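Side-chain contacts in type II restriction enzyme BsoBI (Geobacillus stearothermophilus, PDB 1DC1), which cuts double-stranded DNA as a homodimeric type II restriction endonuclease, recognising the degenerate sequence 5'-CYCGRG-3' and cleaving after its first cytosine: residues G77-D80 and K81-K84; I95-L98 and I99-L103. All blocks are in the same frame, centred on the assembly; numbering follows the deposited sequence.

Overall arrangement
Both contacts are local, each made within one unbroken run of chain, and they follow one another along it: interaction 1 (77-84) covers the loop after helix 69-75 and the short helix 80-83, interaction 2 (95-103) the C-terminal part of helix 88-103. Their centres lie about 17 Å apart. Each mixes buried and exposed residues, and both put aliphatic side chains against helix 69-75. Their chemistry follows their place. Interaction 1 meets the DNA, with a hydroxyl, backbone N-H groups and a lysine turned to phosphates and bases. Interaction 2, whose nearest atom is about 14 Å from the nucleic acid, relies on helical backbone bonds and leucine, isoleucine and phenylalanine packing.

Interaction 1. Residues G77-D80 and K81-K84; sequences GISD and KAKK. With nucleotides of chain B.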
# COMPACT_ATOMS: atom_id res chain seq x y z
N GLY D 77 15.22 2.21 14.54
CA GLY D 77 13.88 1.79 14.20
C GLY D 77 12.91 2.88 13.82
O GLY D 77 11.70 2.61 13.75
N ILE D 78 13.43 4.09 13.56
CA ILE D 78 12.62 5.24 13.20
C ILE D 78 12.70 5.64 11.70
O ILE D 78 13.71 6.18 11.24
CB ILE D 78 12.99 6.46 14.11
CG1 ILE D 78 12.97 6.06 15.60
CG2 ILE D 78 12.03 7.64 13.80
CD1 ILE D 78 11.64 5.52 16.09
N SER D 79 11.62 5.36 10.97
CA SER D 79 11.56 5.69 9.56
C SER D 79 11.47 7.21 9.42
O SER D 79 11.09 7.90 10.34
CB SER D 79 10.32 5.05 8.93
OG SER D 79 9.14 5.65 9.47
N ASP D 80 11.81 7.75 8.26
CA ASP D 80 11.70 9.20 8.12
C ASP D 80 10.24 9.63 8.21
O ASP D 80 9.95 10.75 8.67
CB ASP D 80 12.37 9.66 6.84
CG ASP D 80 13.89 9.67 6.95
OD1 ASP D 80 14.42 9.58 8.09
OD2 ASP D 80 14.56 9.77 5.90
N LYS D 81 9.33 8.73 7.83
CA LYS D 81 7.90 9.03 7.93
C LYS D 81 7.54 9.16 9.44
O LYS D 81 6.87 10.11 9.84
CB LYS D 81 7.06 7.90 7.27
CG LYS D 81 5.61 7.88 7.71
CD LYS D 81 4.69 7.17 6.72
CE LYS D 81 4.45 7.93 5.43
NZ LYS D 81 3.56 7.15 4.49
N ALA D 82 8.00 8.22 10.28
CA ALA D 82 7.70 8.28 11.71
C ALA D 82 8.37 9.46 12.42
O ALA D 82 7.81 10.04 13.35
CB ALA D 82 8.11 6.98 12.41
N LYS D 83 9.57 9.81 11.96
CA LYS D 83 10.37 10.84 12.59
C LYS D 83 9.62 12.17 12.67
O LYS D 83 9.78 12.91 13.66
CB LYS D 83 11.74 10.88 11.88
CG LYS D 83 12.29 12.21 11.43
CD LYS D 83 13.83 12.11 11.32
CE LYS D 83 14.43 13.03 10.27
NZ LYS D 83 13.69 13.00 8.99
N LYS D 84 8.75 12.42 11.70
CA LYS D 84 7.98 13.66 11.67
C LYS D 84 7.13 13.88 12.94
O LYS D 84 6.81 15.00 13.31
CB LYS D 84 6.98 13.66 10.51
CG LYS D 84 7.56 13.56 9.14
CD LYS D 84 6.43 13.86 8.09
CE LYS D 84 5.10 13.13 8.37
NZ LYS D 84 5.19 11.65 8.19
P DG B 10 11.03 6.18 4.94
OP1 DG B 10 12.32 6.36 5.66
OP2 DG B 10 9.86 7.00 5.31
O5' DG B 10 11.35 6.22 3.38
C5' DG B 10 11.19 7.39 2.61
C4' DG B 10 10.83 7.01 1.19
O4' DG B 10 9.64 6.20 1.20
C3' DG B 10 10.48 8.24 0.36
O3' DG B 10 11.61 8.63 -0.38
C2' DG B 10 9.39 7.77 -0.58
C1' DG B 10 8.69 6.70 0.24
N9 DG B 10 7.52 7.17 0.97
C8 DG B 10 7.36 7.17 2.34
N7 DG B 10 6.17 7.55 2.71
C5 DG B 10 5.51 7.84 1.51
C6 DG B 10 4.16 8.30 1.27
O6 DG B 10 3.28 8.58 2.09
N1 DG B 10 3.90 8.43 -0.11
C2 DG B 10 4.83 8.23 -1.11
N2 DG B 10 4.40 8.47 -2.39
N3 DG B 10 6.10 7.84 -0.89
C4 DG B 10 6.35 7.65 0.43
P DA B 9 6.84 3.25 8.21
OP1 DA B 9 6.98 1.91 8.84
OP2 DA B 9 6.71 4.44 9.10
O5' DA B 9 8.02 3.53 7.14
C5' DA B 9 8.89 2.47 6.63
C4' DA B 9 9.19 2.70 5.17
O4' DA B 9 8.13 2.22 4.32
C3' DA B 9 9.38 4.14 4.74
O3' DA B 9 10.67 4.63 5.14
C2' DA B 9 9.16 4.07 3.23
C1' DA B 9 8.09 2.99 3.12
N9 DA B 9 6.74 3.57 3.03
C8 DA B 9 5.94 4.02 4.06
N7 DA B 9 4.80 4.51 3.66
C5 DA B 9 4.84 4.38 2.27
C6 DA B 9 3.91 4.72 1.25
N6 DA B 9 2.72 5.26 1.46
N1 DA B 9 4.28 4.46 -0.01
C2 DA B 9 5.47 3.91 -0.25
N3 DA B 9 6.41 3.55 0.60
C4 DA B 9 6.03 3.81 1.87
O HOH W 1 10.87 13.14 7.89
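Ser79 OG stands between protein and DNA: it accepts from Ala82 N at 2.9 Å with a nearly straight bond (160°) and donates to OP2 of DA9 of chain B at 2.7 Å. Its chi1 of 66° sets the hydroxyl between the backbone N and the carbonyl carbon, where it caps the helix as its N-cap residue while gripping the phosphate. The next phosphate is held by the main chain, Asp80 N donating to OP1 of DG10 of the same DNA strand at 3.0 Å and Lys81 N, more weakly, to OP2. Lys81, a DNA-contacting residue of the enzyme, runs past these phosphates, bent at chi3 (-72°), and reads the major-groove edges of two adjacent purines. Its NZ donates to O6 of DG10 at 2.8 Å, to N7 of DA9 at 3.0 Å and weakly to N7 of DG10; Asp246 of the second subunit supplies a salt bridge. A methionine in its place would probably leave the purine acceptors without their donor and that aspartate without its mate. Farther from the DNA, Lys83 lies alongside Asp80 in a long salt bridge (NZ to OD1, 3.6 Å), and a water links Asp80 O with Lys83 NZ. The turn leaves helix 69-75 through a Schellman motif at Gly77, and Ile78 and Lys83 lean back on Leu73 of that helix, while Phe28 of the second subunit packs on Ala82.

Interaction 2. Residues I95-L98 and I99-L103; sequences INNL and IENFL
With chi1 at 166°, Leu98 CG lies opposite its own backbone N and beside Leu103, and chi2 turns CD1 to the Phe102 ring; the side chains of Phe102 and Leu103 both start beside their backbone N. Leu98 CD1 comes to 4.0 Å from CD2 of the Phe102 ring, the two side chains crossing at about a right angle, and its CG meets Leu103 CG at 4.1 Å. One turn earlier, Ile95 CG2 touches Ile99 CD1 at 4.2 Å. On the polar flank Asn97 and Asn101 lie side by side with amide planes 20° apart, Asn101 ND2 standing 3.5 Å from Asn97 CB. Leu98 O accepts twice: from Phe102 N, which sits above the carbonyl plane, and from Leu103 N at 3.0 Å, in that plane and straighter (162°). The wider i+5 step gives Leu98 O a second donor beside the i+4 one usual in an alpha-helix. Around this pair, Leu98 packs on Ala75 and Leu114, and Arg117 makes a cation-pi contact with Phe102. The arrangement is that of an amphipathic helix, its aliphatic side turned to helices 69-75 and 110-152 and to the loop with Leu62 and Leu63, closing in a pi-type turn at 99-103.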
# COMPACT_ATOMS: atom_id res chain seq x y z
N ILE D 95 17.43 6.57 20.25
CA ILE D 95 18.83 6.27 20.02
C ILE D 95 19.40 5.57 21.25
O ILE D 95 20.15 4.62 21.12
CB ILE D 95 19.66 7.54 19.65
CG1 ILE D 95 19.26 8.06 18.26
CG2 ILE D 95 21.17 7.20 19.64
CD1 ILE D 95 19.78 9.46 17.96
N ASN D 96 19.04 6.03 22.45
CA ASN D 96 19.53 5.36 23.65
C ASN D 96 19.04 3.91 23.71
O ASN D 96 19.77 3.01 24.15
CB ASN D 96 19.11 6.14 24.91
CG ASN D 96 19.78 7.52 24.98
OD1 ASN D 96 20.91 7.71 24.48
ND2 ASN D 96 19.09 8.48 25.59
N ASN D 97 17.83 3.67 23.24
CA ASN D 97 17.30 2.31 23.26
C ASN D 97 18.15 1.42 22.37
O ASN D 97 18.44 0.28 22.71
CB ASN D 97 15.85 2.31 22.79
CG ASN D 97 14.92 2.97 23.82
OD1 ASN D 97 15.25 3.07 25.02
ND2 ASN D 97 13.74 3.42 23.35
N LEU D 98 18.56 1.97 21.23
CA LEU D 98 19.38 1.22 20.30
C LEU D 98 20.71 0.88 20.98
O LEU D 98 21.18 -0.27 20.93
CB LEU D 98 19.61 2.07 19.02
CG LEU D 98 20.72 1.52 18.12
CD1 LEU D 98 20.35 0.13 17.57
CD2 LEU D 98 21.01 2.54 16.99
N ILE D 99 21.31 1.88 21.60
CA ILE D 99 22.57 1.66 22.31
C ILE D 99 22.42 0.64 23.45
O ILE D 99 23.18 -0.32 23.51
CB ILE D 99 23.17 3.01 22.84
CG1 ILE D 99 23.70 3.85 21.67
CG2 ILE D 99 24.32 2.75 23.83
CD1 ILE D 99 24.03 5.26 22.05
N GLU D 100 21.41 0.80 24.31
CA GLU D 100 21.24 -0.10 25.45
C GLU D 100 20.70 -1.45 25.12
O GLU D 100 21.11 -2.43 25.73
CB GLU D 100 20.35 0.53 26.51
CG GLU D 100 20.86 1.90 26.99
CD GLU D 100 19.93 2.58 27.98
OE1 GLU D 100 18.81 2.06 28.18
OE2 GLU D 100 20.30 3.64 28.54
N ASN D 101 19.80 -1.52 24.15
CA ASN D 101 19.17 -2.79 23.83
C ASN D 101 19.88 -3.64 22.82
O ASN D 101 19.74 -4.88 22.82
CB ASN D 101 17.74 -2.58 23.33
CG ASN D 101 16.88 -1.89 24.34
OD1 ASN D 101 17.07 -2.09 25.55
ND2 ASN D 101 15.93 -1.05 23.88
N PHE D 102 20.65 -3.00 21.95
CA PHE D 102 21.33 -3.77 20.91
C PHE D 102 22.85 -3.64 20.79
O PHE D 102 23.57 -4.64 20.67
CB PHE D 102 20.65 -3.45 19.56
CG PHE D 102 19.19 -3.75 19.55
CD1 PHE D 102 18.73 -5.07 19.63
CD2 PHE D 102 18.25 -2.74 19.46
CE1 PHE D 102 17.37 -5.37 19.59
CE2 PHE D 102 16.88 -3.05 19.42
CZ PHE D 102 16.43 -4.36 19.48
N LEU D 103 23.35 -2.41 20.85
CA LEU D 103 24.76 -2.22 20.65
C LEU D 103 25.60 -2.68 21.80
O LEU D 103 26.57 -3.37 21.60
CB LEU D 103 25.06 -0.77 20.26
CG LEU D 103 24.27 -0.21 19.04
CD1 LEU D 103 24.82 1.14 18.61
CD2 LEU D 103 24.29 -1.20 17.86